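Local coordinates for glutamate--cysteine ligase GshA (Methylobacillus flagellatus KT, PDB 3K1T), which probably acts as a glutamate–cysteine ligase, joining glutamate to cysteine to give gamma-glutamylcysteine, at residues L164-D167 / N168-S171; I184-I187 / L188-L191; N108-Y111 / L112-V115; I131-A135 / P136-A140. All coordinates share one frame; numbering follows the deposited sequence.

Interaction 1 (L164-D167 / N168-S171)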
ATOM      1  N   LEU A 164     -21.142 -18.597 -12.885  1.00 14.60           N
ATOM      2  CA  LEU A 164     -21.731 -17.397 -13.468  1.00 16.04           C
ATOM      3  C   LEU A 164     -20.843 -16.891 -14.594  1.00 17.02           C
ATOM      4  O   LEU A 164     -19.632 -16.809 -14.420  1.00 18.22           O
ATOM      5  CB  LEU A 164     -21.891 -16.305 -12.427  1.00 15.71           C
ATOM      6  CG  LEU A 164     -22.787 -16.621 -11.245  1.00 17.14           C
ATOM      7  CD1 LEU A 164     -22.973 -15.292 -10.427  1.00 17.09           C
ATOM      8  CD2 LEU A 164     -24.163 -17.247 -11.688  1.00 14.03           C
ATOM      9  N   GLU A 165     -21.450 -16.547 -15.726  1.00 17.33           N
ATOM     10  CA  GLU A 165     -20.723 -16.051 -16.882  0.50 18.34           C
ATOM     11  C   GLU A 165     -21.409 -14.818 -17.496  1.00 17.78           C
ATOM     12  O   GLU A 165     -22.618 -14.554 -17.247  1.00 17.15           O
ATOM     13  CB  GLU A 165     -20.578 -17.186 -17.911  0.50 19.51           C
ATOM     14  CG  GLU A 165     -19.411 -18.171 -17.570  0.50 23.02           C
ATOM     15  CD  GLU A 165     -19.636 -19.559 -18.111  0.50 27.96           C
ATOM     16  OE1 GLU A 165     -20.547 -19.705 -18.965  0.50 30.86           O
ATOM     17  OE2 GLU A 165     -18.922 -20.504 -17.679  0.50 27.27           O
ATOM     18  N   LEU A 166     -20.630 -14.075 -18.271  1.00 17.07           N
ATOM     19  CA  LEU A 166     -21.127 -13.013 -19.169  1.00 17.34           C
ATOM     20  C   LEU A 166     -20.575 -13.356 -20.551  1.00 18.34           C
ATOM     21  O   LEU A 166     -19.858 -14.346 -20.703  1.00 18.30           O
ATOM     22  CB  LEU A 166     -20.641 -11.619 -18.721  1.00 17.28           C
ATOM     23  CG  LEU A 166     -20.999 -11.183 -17.313  1.00 15.63           C
ATOM     24  CD1 LEU A 166     -20.307  -9.814 -16.972  1.00 14.87           C
ATOM     25  CD2 LEU A 166     -22.520 -11.135 -17.123  1.00 12.97           C
ATOM     26  N   ASP A 167     -20.884 -12.526 -21.544  1.00 20.03           N
ATOM     27  CA  ASP A 167     -20.455 -12.756 -22.940  1.00 21.60           C
ATOM     28  C   ASP A 167     -18.951 -12.899 -23.002  1.00 21.08           C
ATOM     29  O   ASP A 167     -18.227 -11.965 -22.656  1.00 20.11           O
ATOM     30  CB  ASP A 167     -20.890 -11.560 -23.806  1.00 22.88           C
ATOM     31  CG  ASP A 167     -20.441 -11.685 -25.267  1.00 28.00           C
ATOM     32  OD1 ASP A 167     -20.820 -12.704 -25.871  1.00 32.93           O
ATOM     33  OD2 ASP A 167     -19.723 -10.768 -25.792  1.00 34.05           O
ATOM     34  N   ASN A 168     -18.472 -14.073 -23.398  1.00 20.85           N
ATOM     35  CA  ASN A 168     -17.043 -14.308 -23.491  1.00 21.51           C
ATOM     36  C   ASN A 168     -16.281 -13.898 -22.214  1.00 20.89           C
ATOM     37  O   ASN A 168     -15.214 -13.269 -22.274  1.00 21.16           O
ATOM     38  CB  ASN A 168     -16.506 -13.551 -24.732  1.00 23.49           C
ATOM     39  CG  ASN A 168     -15.107 -14.012 -25.155  1.00 28.30           C
ATOM     40  OD1 ASN A 168     -14.703 -15.146 -24.866  1.00 34.81           O
ATOM     41  ND2 ASN A 168     -14.353 -13.123 -25.825  1.00 31.46           N
ATOM     42  N   PHE A 169     -16.821 -14.245 -21.039  1.00 19.38           N
ATOM     43  CA  PHE A 169     -16.217 -13.808 -19.779  1.00 18.00           C
ATOM     44  C   PHE A 169     -16.546 -14.794 -18.673  1.00 19.20           C
ATOM     45  O   PHE A 169     -17.691 -14.863 -18.200  1.00 17.60           O
ATOM     46  CB  PHE A 169     -16.718 -12.430 -19.364  1.00 17.87           C
ATOM     47  CG  PHE A 169     -16.009 -11.863 -18.144  1.00 16.02           C
ATOM     48  CD1 PHE A 169     -14.762 -11.260 -18.275  1.00 18.18           C
ATOM     49  CD2 PHE A 169     -16.599 -11.918 -16.895  1.00 15.43           C
ATOM     50  CE1 PHE A 169     -14.108 -10.704 -17.178  1.00 17.88           C
ATOM     51  CE2 PHE A 169     -15.952 -11.368 -15.780  1.00 17.78           C
ATOM     52  CZ  PHE A 169     -14.709 -10.762 -15.922  1.00 17.77           C
ATOM     53  N   ASP A 170     -15.548 -15.551 -18.270  1.00 19.68           N
ATOM     54  CA  ASP A 170     -15.742 -16.480 -17.167  1.00 21.80           C
ATOM     55  C   ASP A 170     -14.756 -16.160 -16.077  1.00 21.72           C
ATOM     56  O   ASP A 170     -13.569 -16.403 -16.239  1.00 21.89           O
ATOM     57  CB  ASP A 170     -15.576 -17.934 -17.586  1.00 22.84           C
ATOM     58  CG  ASP A 170     -15.775 -18.873 -16.383  1.00 26.49           C
ATOM     59  OD1 ASP A 170     -14.862 -19.024 -15.556  1.00 37.30           O
ATOM     60  OD2 ASP A 170     -16.861 -19.402 -16.214  1.00 36.46           O
ATOM     61  N   SER A 171     -15.243 -15.623 -14.953  1.00 21.67           N
ATOM     62  CA  SER A 171     -14.331 -15.192 -13.921  1.00 22.50           C
ATOM     63  C   SER A 171     -13.977 -16.270 -12.983  1.00 22.68           C
ATOM     64  O   SER A 171     -14.692 -17.256 -12.753  1.00 22.54           O
ATOM     65  CB  SER A 171     -14.876 -14.008 -13.110  1.00 22.92           C
ATOM     66  OG  SER A 171     -16.037 -14.384 -12.397  1.00 26.39           O
TER
HETATM   67  O   HOH W   1     -17.833 -14.717 -14.539  1.00 26.10           O
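Leu-166 and Phe-169 face each other across a two-residue hairpin and are bonded in both directions. Leu-166 N gives a nearly straight bond to Phe-169 O (3.0 Å, 172° at the hydrogen), in the carbonyl plane, whereas the return bond from Phe-169 N to Leu-166 O, at 3.1 Å, is bent and weak. On the same face of the hairpin their side chains start together, with Leu-166 CB 4.1 Å from Phe-169 CB; beyond CB the phenyl ring leads off toward Arg-97, Glu-128 and Arg-130 on neighbouring strands. Asp-167 and Asn-168 fill the corners of a type II beta turn. Asn-168 has a positive phi, which asparagine tolerates better than most residues, and both corner side chains are exposed. Farther along, a water takes the N-H of Ser-171 (2.8 Å) and donates to Leu-164 O (2.8 Å), joining the strands where they splay.

The other face carries Glu-165 and Asp-170. Asp-170 extends its carboxylate away from its own N (chi1 179°), which sets its OD2 2.8 Å from Glu-165 OE2, the carboxylate planes 62° apart; because Glu-165 has two conformers, this approach is doubtful as a fixed pairing. Asp-170 also has a firm outside partner, since its OD1 forms a salt bridge with Arg-163. An asparagine in place of Asp-170 would probably leave the Arg-163 guanidinium without its charged mate. If the modelled Glu-165 conformer is populated, two acids so close would probably share a proton, and Arg-163 would offset some of the remaining negative charge.

Interaction 2 (I184-I187 / L188-L191); sequences IPDI and LQGL. With SO4 (sulfate ion), chain E.
A tight helical turn, closed by backbone bonds and tied from outside by a glutamine side chain, joins Ile-184–Ile-187 to Leu-188–Leu-191 in the connection between strands 173-177 and 194-196. Its core is a short 3-10 piece. Leu-188 N donates to Pro-185 O and Gln-189 N to Asp-186 O, both at 2.9 Å, the three-residue spacing that defines a 3-10 turn. Proline suits the start, where its carbonyl accepts from Leu-188 N and no N-H is needed to close the turn.

Gln-189 reaches back alongside this turn. Its chain runs extended beyond CG (chi2 -179°), which carries NE2 to Ile-184 O at 2.9 Å; the acceptor lies in the plane of the amide, but the amide approaches from above the plane of the carbonyl. CG of the same chain rests on Ile-184 CG2 (4.0 Å). Leu-188 crosses the Ile-184 side chain at about a right angle and sets CD1 against Pro-185 CD, 4.1 Å away. Next comes Gly-190, whose positive phi favours glycine, and its N-H points almost straight at sulfate O3 (2.8 Å, 171°). His-200 ND1 binds the same ion, probably picked up from the crystallisation liquor.

On the side facing the sheet, Leu-188 and Leu-191 pack on Leu-164 of strand 163-166, while Arg-159 of strand 151-160 donates to Gln-189 O.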
ATOM      1  N   ILE A 184     -29.629 -14.567   0.119  1.00 16.89           N
ATOM      2  CA  ILE A 184     -28.801 -14.991  -0.998  1.00 16.13           C
ATOM      3  C   ILE A 184     -29.684 -15.684  -2.055  1.00 15.54           C
ATOM      4  O   ILE A 184     -30.299 -16.714  -1.785  1.00 14.82           O
ATOM      5  CB  ILE A 184     -27.672 -15.942  -0.574  1.00 16.87           C
ATOM      6  CG1 ILE A 184     -26.774 -15.293   0.507  1.00 21.23           C
ATOM      7  CG2 ILE A 184     -26.802 -16.319  -1.793  1.00 16.37           C
ATOM      8  CD1 ILE A 184     -25.664 -16.260   0.975  1.00 21.01           C
ATOM      9  N   PRO A 185     -29.765 -15.117  -3.267  1.00 14.54           N
ATOM     10  CA  PRO A 185     -30.593 -15.732  -4.315  1.00 14.18           C
ATOM     11  C   PRO A 185     -30.088 -17.097  -4.662  1.00 12.96           C
ATOM     12  O   PRO A 185     -28.879 -17.334  -4.670  1.00 13.37           O
ATOM     13  CB  PRO A 185     -30.414 -14.796  -5.532  1.00 14.89           C
ATOM     14  CG  PRO A 185     -29.713 -13.618  -5.033  1.00 16.00           C
ATOM     15  CD  PRO A 185     -29.115 -13.878  -3.717  1.00 15.43           C
ATOM     16  N   ASP A 186     -30.996 -17.994  -5.021  1.00 12.95           N
ATOM     17  CA  ASP A 186     -30.613 -19.347  -5.407  1.00 11.83           C
ATOM     18  C   ASP A 186     -29.575 -19.408  -6.555  1.00 12.01           C
ATOM     19  O   ASP A 186     -28.685 -20.264  -6.533  1.00 12.20           O
ATOM     20  CB  ASP A 186     -31.876 -20.188  -5.711  1.00 13.01           C
ATOM     21  CG  ASP A 186     -31.635 -21.700  -5.578  1.00 15.11           C
ATOM     22  OD1 ASP A 186     -30.761 -22.096  -4.770  1.00 14.85           O
ATOM     23  OD2 ASP A 186     -32.310 -22.482  -6.296  1.00 13.03           O
ATOM     24  N   ILE A 187     -29.636 -18.461  -7.491  1.00 11.94           N
ATOM     25  CA  ILE A 187     -28.672 -18.389  -8.592  1.00 11.84           C
ATOM     26  C   ILE A 187     -27.213 -18.188  -8.119  1.00 12.25           C
ATOM     27  O   ILE A 187     -26.270 -18.553  -8.840  1.00 12.55           O
ATOM     28  CB  ILE A 187     -29.084 -17.314  -9.652  1.00 11.51           C
ATOM     29  CG1 ILE A 187     -28.336 -17.542 -10.994  1.00 12.87           C
ATOM     30  CG2 ILE A 187     -28.871 -15.866  -9.140  1.00  9.63           C
ATOM     31  CD1 ILE A 187     -28.864 -16.644 -12.156  1.00 11.47           C
ATOM     32  N   LEU A 188     -27.030 -17.663  -6.918  1.00 11.98           N
ATOM     33  CA  LEU A 188     -25.688 -17.494  -6.344  1.00 13.32           C
ATOM     34  C   LEU A 188     -25.257 -18.638  -5.412  1.00 14.30           C
ATOM     35  O   LEU A 188     -24.156 -18.563  -4.830  1.00 15.50           O
ATOM     36  CB  LEU A 188     -25.581 -16.159  -5.584  1.00 12.77           C
ATOM     37  CG  LEU A 188     -25.789 -14.866  -6.370  1.00 16.07           C
ATOM     38  CD1 LEU A 188     -25.448 -13.577  -5.539  1.00 14.75           C
ATOM     39  CD2 LEU A 188     -25.069 -14.894  -7.693  1.00 18.13           C
ATOM     40  N   GLN A 189     -26.087 -19.682  -5.276  1.00 13.06           N
ATOM     41  CA  GLN A 189     -25.782 -20.790  -4.368  1.00 13.51           C
ATOM     42  C   GLN A 189     -25.198 -22.012  -5.097  1.00 13.80           C
ATOM     43  O   GLN A 189     -25.613 -22.362  -6.208  1.00 13.60           O
ATOM     44  CB  GLN A 189     -27.037 -21.203  -3.600  1.00 13.38           C
ATOM     45  CG  GLN A 189     -27.590 -20.084  -2.715  1.00 14.40           C
ATOM     46  CD  GLN A 189     -28.816 -20.498  -1.924  1.00 16.94           C
ATOM     47  OE1 GLN A 189     -28.925 -21.662  -1.522  1.00 18.35           O
ATOM     48  NE2 GLN A 189     -29.733 -19.536  -1.651  1.00 15.00           N
ATOM     49  N   GLY A 190     -24.244 -22.675  -4.455  1.00 14.04           N
ATOM     50  CA  GLY A 190     -23.642 -23.893  -4.991  1.00 14.58           C
ATOM     51  C   GLY A 190     -22.770 -23.664  -6.209  1.00 15.04           C
ATOM     52  O   GLY A 190     -22.674 -24.537  -7.083  1.00 14.88           O
ATOM     53  N   LEU A 191     -22.138 -22.486  -6.300  1.00 15.35           N
ATOM     54  CA  LEU A 191     -21.269 -22.160  -7.422  1.00 14.45           C
ATOM     55  C   LEU A 191     -19.852 -22.696  -7.214  1.00 17.05           C
ATOM     56  O   LEU A 191     -19.386 -22.842  -6.063  1.00 16.88           O
ATOM     57  CB  LEU A 191     -21.211 -20.646  -7.648  1.00 15.31           C
ATOM     58  CG  LEU A 191     -22.499 -19.901  -8.044  1.00 13.20           C
ATOM     59  CD1 LEU A 191     -22.285 -18.315  -7.961  1.00 12.47           C
ATOM     60  CD2 LEU A 191     -22.936 -20.338  -9.437  1.00 11.84           C
TER
HETATM   61  S   SO4 E 435     -22.364 -22.127  -1.395  0.50 41.38           S
HETATM   62  O1  SO4 E 435     -21.213 -21.288  -1.720  0.50 41.16           O
HETATM   63  O2  SO4 E 435     -22.514 -22.185   0.064  0.50 40.63           O
HETATM   64  O3  SO4 E 435     -23.592 -21.587  -1.962  0.50 34.14           O
HETATM   65  O4  SO4 E 435     -22.087 -23.470  -1.879  0.50 39.84           O

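Interaction 3 (N108-Y111 / L112-V115)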
ATOM      1  N   ASN A 108     -29.933   5.351  -8.929  1.00 36.63           N
ATOM      2  CA  ASN A 108     -29.156   6.214  -8.040  1.00 34.76           C
ATOM      3  C   ASN A 108     -27.811   6.572  -8.711  1.00 33.22           C
ATOM      4  O   ASN A 108     -26.914   5.717  -8.828  1.00 31.24           O
ATOM      5  CB  ASN A 108     -28.948   5.541  -6.686  1.00 35.15           C
ATOM      6  CG  ASN A 108     -28.227   6.441  -5.674  1.00 35.86           C
ATOM      7  OD1 ASN A 108     -27.425   7.307  -6.033  1.00 40.86           O
ATOM      8  ND2 ASN A 108     -28.530   6.241  -4.401  1.00 40.82           N
ATOM      9  N   THR A 109     -27.680   7.831  -9.124  1.00 30.93           N
ATOM     10  CA  THR A 109     -26.498   8.322  -9.852  1.00 30.12           C
ATOM     11  C   THR A 109     -25.231   8.185  -9.009  1.00 28.61           C
ATOM     12  O   THR A 109     -24.177   7.818  -9.543  1.00 26.74           O
ATOM     13  CB  THR A 109     -26.674   9.803 -10.310  1.00 30.61           C
ATOM     14  OG1 THR A 109     -27.669   9.839 -11.333  1.00 32.18           O
ATOM     15  CG2 THR A 109     -25.370  10.395 -10.891  1.00 31.63           C
ATOM     16  N   PHE A 110     -25.348   8.459  -7.703  1.00 26.74           N
ATOM     17  CA  PHE A 110     -24.217   8.330  -6.806  1.00 25.52           C
ATOM     18  C   PHE A 110     -23.757   6.883  -6.656  1.00 22.83           C
ATOM     19  O   PHE A 110     -22.550   6.641  -6.603  1.00 21.08           O
ATOM     20  CB  PHE A 110     -24.497   8.944  -5.444  1.00 26.98           C
ATOM     21  CG  PHE A 110     -24.828  10.408  -5.502  1.00 30.31           C
ATOM     22  CD1 PHE A 110     -24.063  11.277  -6.250  1.00 33.67           C
ATOM     23  CD2 PHE A 110     -25.923  10.895  -4.829  1.00 35.74           C
ATOM     24  CE1 PHE A 110     -24.368  12.621  -6.314  1.00 36.33           C
ATOM     25  CE2 PHE A 110     -26.246  12.261  -4.891  1.00 38.39           C
ATOM     26  CZ  PHE A 110     -25.465  13.115  -5.634  1.00 37.89           C
ATOM     27  N   TYR A 111     -24.710   5.946  -6.560  1.00 20.49           N
ATOM     28  CA  TYR A 111     -24.378   4.529  -6.509  1.00 19.08           C
ATOM     29  C   TYR A 111     -23.660   4.094  -7.820  1.00 17.79           C
ATOM     30  O   TYR A 111     -22.659   3.393  -7.775  1.00 15.71           O
ATOM     31  CB  TYR A 111     -25.588   3.613  -6.195  1.00 18.86           C
ATOM     32  CG  TYR A 111     -25.078   2.197  -6.120  1.00 18.10           C
ATOM     33  CD1 TYR A 111     -24.219   1.813  -5.084  1.00 19.26           C
ATOM     34  CD2 TYR A 111     -25.324   1.279  -7.139  1.00 18.59           C
ATOM     35  CE1 TYR A 111     -23.661   0.555  -5.038  1.00 15.92           C
ATOM     36  CE2 TYR A 111     -24.793  -0.024  -7.081  1.00 17.81           C
ATOM     37  CZ  TYR A 111     -23.940  -0.366  -6.035  1.00 17.99           C
ATOM     38  OH  TYR A 111     -23.320  -1.593  -5.967  1.00 15.18           O
ATOM     39  N   LEU A 112     -24.146   4.544  -8.971  1.00 17.26           N
ATOM     40  CA  LEU A 112     -23.468   4.248 -10.243  1.00 17.32           C
ATOM     41  C   LEU A 112     -22.060   4.862 -10.296  1.00 16.23           C
ATOM     42  O   LEU A 112     -21.133   4.247 -10.812  1.00 15.17           O
ATOM     43  CB  LEU A 112     -24.291   4.703 -11.423  1.00 18.35           C
ATOM     44  CG  LEU A 112     -25.684   4.047 -11.537  1.00 22.10           C
ATOM     45  CD1 LEU A 112     -26.472   4.684 -12.730  1.00 22.99           C
ATOM     46  CD2 LEU A 112     -25.583   2.518 -11.649  1.00 22.96           C
ATOM     47  N   ARG A 113     -21.888   6.056  -9.758  1.00 15.48           N
ATOM     48  CA  ARG A 113     -20.541   6.624  -9.637  1.00 15.55           C
ATOM     49  C   ARG A 113     -19.625   5.807  -8.739  1.00 14.60           C
ATOM     50  O   ARG A 113     -18.425   5.664  -9.043  1.00 14.25           O
ATOM     51  CB  ARG A 113     -20.595   8.079  -9.137  1.00 17.07           C
ATOM     52  CG  ARG A 113     -21.272   8.994 -10.138  1.00 19.42           C
ATOM     53  CD  ARG A 113     -21.486  10.373  -9.584  1.00 25.79           C
ATOM     54  NE  ARG A 113     -22.153  11.170 -10.608  1.00 29.67           N
ATOM     55  CZ  ARG A 113     -22.604  12.409 -10.449  1.00 33.63           C
ATOM     56  NH1 ARG A 113     -22.459  13.039  -9.282  1.00 33.18           N
ATOM     57  NH2 ARG A 113     -23.192  13.020 -11.483  1.00 33.67           N
ATOM     58  N   ASN A 114     -20.179   5.272  -7.651  1.00 13.42           N
ATOM     59  CA  ASN A 114     -19.432   4.317  -6.827  1.00 13.25           C
ATOM     60  C   ASN A 114     -18.975   3.104  -7.636  1.00 13.20           C
ATOM     61  O   ASN A 114     -17.824   2.679  -7.549  1.00 12.89           O
ATOM     62  CB  ASN A 114     -20.281   3.855  -5.657  1.00 12.87           C
ATOM     63  CG  ASN A 114     -19.781   2.603  -5.024  1.00 13.75           C
ATOM     64  OD1 ASN A 114     -18.749   2.615  -4.304  1.00 10.65           O
ATOM     65  ND2 ASN A 114     -20.510   1.476  -5.281  1.00 11.66           N
ATOM     66  N   VAL A 115     -19.888   2.525  -8.402  1.00 13.24           N
ATOM     67  CA  VAL A 115     -19.528   1.386  -9.243  1.00 13.43           C
ATOM     68  C   VAL A 115     -18.397   1.686 -10.190  1.00 12.29           C
ATOM     69  O   VAL A 115     -17.450   0.886 -10.273  1.00 13.25           O
ATOM     70  CB  VAL A 115     -20.729   0.786  -9.980  1.00 13.96           C
ATOM     71  CG1 VAL A 115     -20.251  -0.416 -10.901  1.00 13.38           C
ATOM     72  CG2 VAL A 115     -21.763   0.308  -8.908  1.00 14.00           C
TER
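Asn-108 holds the first turn of helix 109-124 twice: its O accepts from Leu-112 N at 3.0 Å, and its side-chain OD1 accepts from Tyr-111 N at 3.1 Å. This is an N-cap. With CG turned away from its own backbone N (chi1 -176°), the short amide folds back so that OD1 meets an N-H with no earlier turn to serve it; that donor stands above the plane of the amide carbonyl. The helix is the crossover of a beta-alpha-beta unit between the parallel strands 97-102 and 128-133.

Arg-113 lies back along the helix, extended from CG to NE. Thr-109 CG2 sits over one face of its guanidinium, 3.3 Å from NE, while NH1 comes to the edge of the Phe-110 ring, 3.6 Å from CE1, with the two planes 71° apart. Its NH2 donates to Thr-146 O in a nearby loop. A leucine in its place would probably leave that carbonyl without this donor and uncover the Thr-109 methyl.

Tyr-111 and Asn-114 share a partner, since Tyr-111 OH and Asn-114 ND2 both bond to Asn-177 OD1; Asn-114 OD1 accepts from Phe-69 N. The two side chains also touch, Asn-114 ND2 lying 3.3 Å from Tyr-111 CE1 with ring and amide planes 36° apart. Beside them Val-115 CG2 touches the tyrosine ring at CE2, 3.6 Å away.

Interaction 4 (I131-A135 / P136-A140)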
ATOM      1  N   ILE A 131     -19.194  -6.035 -14.956  1.00 13.45           N
ATOM      2  CA  ILE A 131     -20.256  -5.821 -14.002  0.50 13.88           C
ATOM      3  C   ILE A 131     -21.445  -6.717 -14.350  1.00 14.42           C
ATOM      4  O   ILE A 131     -22.075  -6.557 -15.395  1.00 13.87           O
ATOM      5  CB  ILE A 131     -20.693  -4.366 -13.972  0.50 14.16           C
ATOM      6  CG1 ILE A 131     -19.500  -3.460 -13.668  0.50 15.08           C
ATOM      7  CG2 ILE A 131     -21.777  -4.156 -12.917  0.50 14.28           C
ATOM      8  CD1 ILE A 131     -19.714  -2.028 -14.057  0.50 13.96           C
ATOM      9  N   GLY A 132     -21.729  -7.665 -13.464  1.00 13.60           N
ATOM     10  CA  GLY A 132     -22.814  -8.630 -13.661  1.00 14.15           C
ATOM     11  C   GLY A 132     -23.989  -8.314 -12.760  1.00 14.48           C
ATOM     12  O   GLY A 132     -23.912  -8.444 -11.536  1.00 13.65           O
ATOM     13  N   SER A 133     -25.083  -7.896 -13.370  1.00 14.30           N
ATOM     14  CA  SER A 133     -26.310  -7.621 -12.655  1.00 14.65           C
ATOM     15  C   SER A 133     -27.116  -8.879 -12.326  1.00 15.25           C
ATOM     16  O   SER A 133     -27.276  -9.744 -13.182  1.00 15.59           O
ATOM     17  CB  SER A 133     -27.207  -6.739 -13.546  1.00 14.97           C
ATOM     18  OG  SER A 133     -28.399  -6.385 -12.865  1.00 16.07           O
ATOM     19  N   ILE A 134     -27.692  -8.921 -11.130  1.00 16.13           N
ATOM     20  CA  ILE A 134     -28.703  -9.912 -10.780  1.00 17.04           C
ATOM     21  C   ILE A 134     -30.071  -9.248 -10.641  1.00 18.09           C
ATOM     22  O   ILE A 134     -30.983  -9.820 -10.046  1.00 17.89           O
ATOM     23  CB  ILE A 134     -28.318 -10.698  -9.487  1.00 16.85           C
ATOM     24  CG1 ILE A 134     -28.173  -9.774  -8.274  1.00 17.66           C
ATOM     25  CG2 ILE A 134     -27.031 -11.508  -9.736  1.00 17.76           C
ATOM     26  CD1 ILE A 134     -27.970 -10.536  -6.875  1.00 18.49           C
ATOM     27  N   ALA A 135     -30.222  -8.041 -11.185  1.00 18.12           N
ATOM     28  CA  ALA A 135     -31.491  -7.334 -11.135  1.00 18.41           C
ATOM     29  C   ALA A 135     -32.375  -7.925 -12.241  1.00 20.32           C
ATOM     30  O   ALA A 135     -31.969  -8.025 -13.399  1.00 19.14           O
ATOM     31  CB  ALA A 135     -31.312  -5.835 -11.333  1.00 17.96           C
ATOM     32  N   PRO A 136     -33.590  -8.345 -11.876  1.00 23.06           N
ATOM     33  CA  PRO A 136     -34.447  -9.073 -12.833  1.00 24.41           C
ATOM     34  C   PRO A 136     -34.870  -8.239 -14.062  1.00 24.54           C
ATOM     35  O   PRO A 136     -35.136  -8.796 -15.113  1.00 25.13           O
ATOM     36  CB  PRO A 136     -35.656  -9.464 -11.974  1.00 24.76           C
ATOM     37  CG  PRO A 136     -35.747  -8.402 -10.938  1.00 26.05           C
ATOM     38  CD  PRO A 136     -34.279  -8.104 -10.594  1.00 24.08           C
ATOM     39  N   GLU A 137     -34.899  -6.926 -13.911  1.00 24.75           N
ATOM     40  CA  GLU A 137     -35.170  -6.002 -15.009  1.00 26.33           C
ATOM     41  C   GLU A 137     -34.004  -5.757 -15.988  1.00 24.72           C
ATOM     42  O   GLU A 137     -34.201  -5.185 -17.046  1.00 24.80           O
ATOM     43  CB  GLU A 137     -35.660  -4.667 -14.442  1.00 27.56           C
ATOM     44  CG  GLU A 137     -34.599  -3.855 -13.720  1.00 32.66           C
ATOM     45  CD  GLU A 137     -34.470  -4.157 -12.212  1.00 39.65           C
ATOM     46  OE1 GLU A 137     -34.985  -5.208 -11.720  1.00 38.89           O
ATOM     47  OE2 GLU A 137     -33.809  -3.306 -11.528  1.00 45.54           O
ATOM     48  N   ILE A 138     -32.801  -6.200 -15.667  1.00 23.42           N
ATOM     49  CA  ILE A 138     -31.692  -6.125 -16.626  1.00 21.55           C
ATOM     50  C   ILE A 138     -31.690  -7.441 -17.385  1.00 20.86           C
ATOM     51  O   ILE A 138     -31.312  -8.468 -16.857  1.00 20.44           O
ATOM     52  CB  ILE A 138     -30.313  -5.857 -15.943  1.00 21.12           C
ATOM     53  CG1 ILE A 138     -30.308  -4.497 -15.200  1.00 22.04           C
ATOM     54  CG2 ILE A 138     -29.137  -5.952 -16.971  1.00 19.11           C
ATOM     55  CD1 ILE A 138     -30.500  -3.254 -16.117  1.00 24.40           C
ATOM     56  N   THR A 139     -32.120  -7.403 -18.640  1.00 20.92           N
ATOM     57  CA  THR A 139     -32.233  -8.601 -19.450  1.00 21.68           C
ATOM     58  C   THR A 139     -31.300  -8.577 -20.671  1.00 21.20           C
ATOM     59  O   THR A 139     -31.233  -9.533 -21.424  1.00 21.60           O
ATOM     60  CB  THR A 139     -33.723  -8.824 -19.862  1.00 21.88           C
ATOM     61  OG1 THR A 139     -34.172  -7.734 -20.658  1.00 24.21           O
ATOM     62  CG2 THR A 139     -34.621  -8.872 -18.622  1.00 22.91           C
ATOM     63  N   ALA A 140     -30.542  -7.494 -20.839  1.00 19.86           N
ATOM     64  CA  ALA A 140     -29.567  -7.384 -21.917  1.00 18.96           C
ATOM     65  C   ALA A 140     -28.496  -6.375 -21.484  1.00 18.40           C
ATOM     66  O   ALA A 140     -28.710  -5.630 -20.531  1.00 17.45           O
ATOM     67  CB  ALA A 140     -30.263  -6.930 -23.245  1.00 19.60           C
TER
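A chi1 of -177° in Ser-133 swings OG clear of its own backbone N and forward along the chain, and two backbone turns bring Ile-138 round to meet it. CB of Ile-138 points at the serine, and a chi1 of -62° sets CG1 beside the hydroxyl. Ile-138 CG1 touches Ser-133 OG at 3.6 Å, while CG2 lies against Ser-133 CB, 4.0 Å away. Glu-137 has a less usual shape: chi1 of 70° puts CG in the crowded position between N and the carbonyl carbon, and a bend at chi2 folds the carboxylate back until OE2 is 3.6 Å from Ala-135 CB.

The serine oxygen also accepts from Ala-135 N at 3.0 Å, two residues on, which makes an ST turn at the point where strand 128-133 ends. A type I beta turn follows directly, from Ala-135 to Ile-138, closed by Ile-138 N donating to Ala-135 O at 3.0 Å. Pro-136 takes the second place of that turn, and its ring holds phi close to the value a type I turn requires there. Alanine is small enough to accept Pro-136 CD (3.8 Å from its CB) and the glutamate carboxylate together, while Ile-138 CG1 reaches the same methyl at 4.2 Å.

Upstream, Ser-133 keeps its backbone bonds to Glu-155 and Val-157 of strand 151-160, and the Ile-138 side chain packs against Pro-156 of that strand.

All four contacts belong to one mixed sheet and its connections. Interaction 3 meets interaction 4 where Val-115 CG1 of the crossover helix lies 3.6 Å from Ile-131 CD1 on the strand that follows. Interaction 4 touches the hairpin of interaction 1 through Leu-166 CD1, 4.0 Å from Ile-131 O, and interaction 2 through Ile-134 CD1, 4.0 Å from Pro-185 CG. Interactions 1 and 2 join at Leu-164 CD1 and Leu-188 CD2, 3.5 Å apart. Interaction 3 stays clear of interactions 1 and 2, nearest atoms about 11 and 12 Å away. Sulfate binds at interaction 2; a bound glycerol, probably from the crystallisation liquor, lies about 4 Å from the Asn-108 side chain, and one is as near to Glu-137.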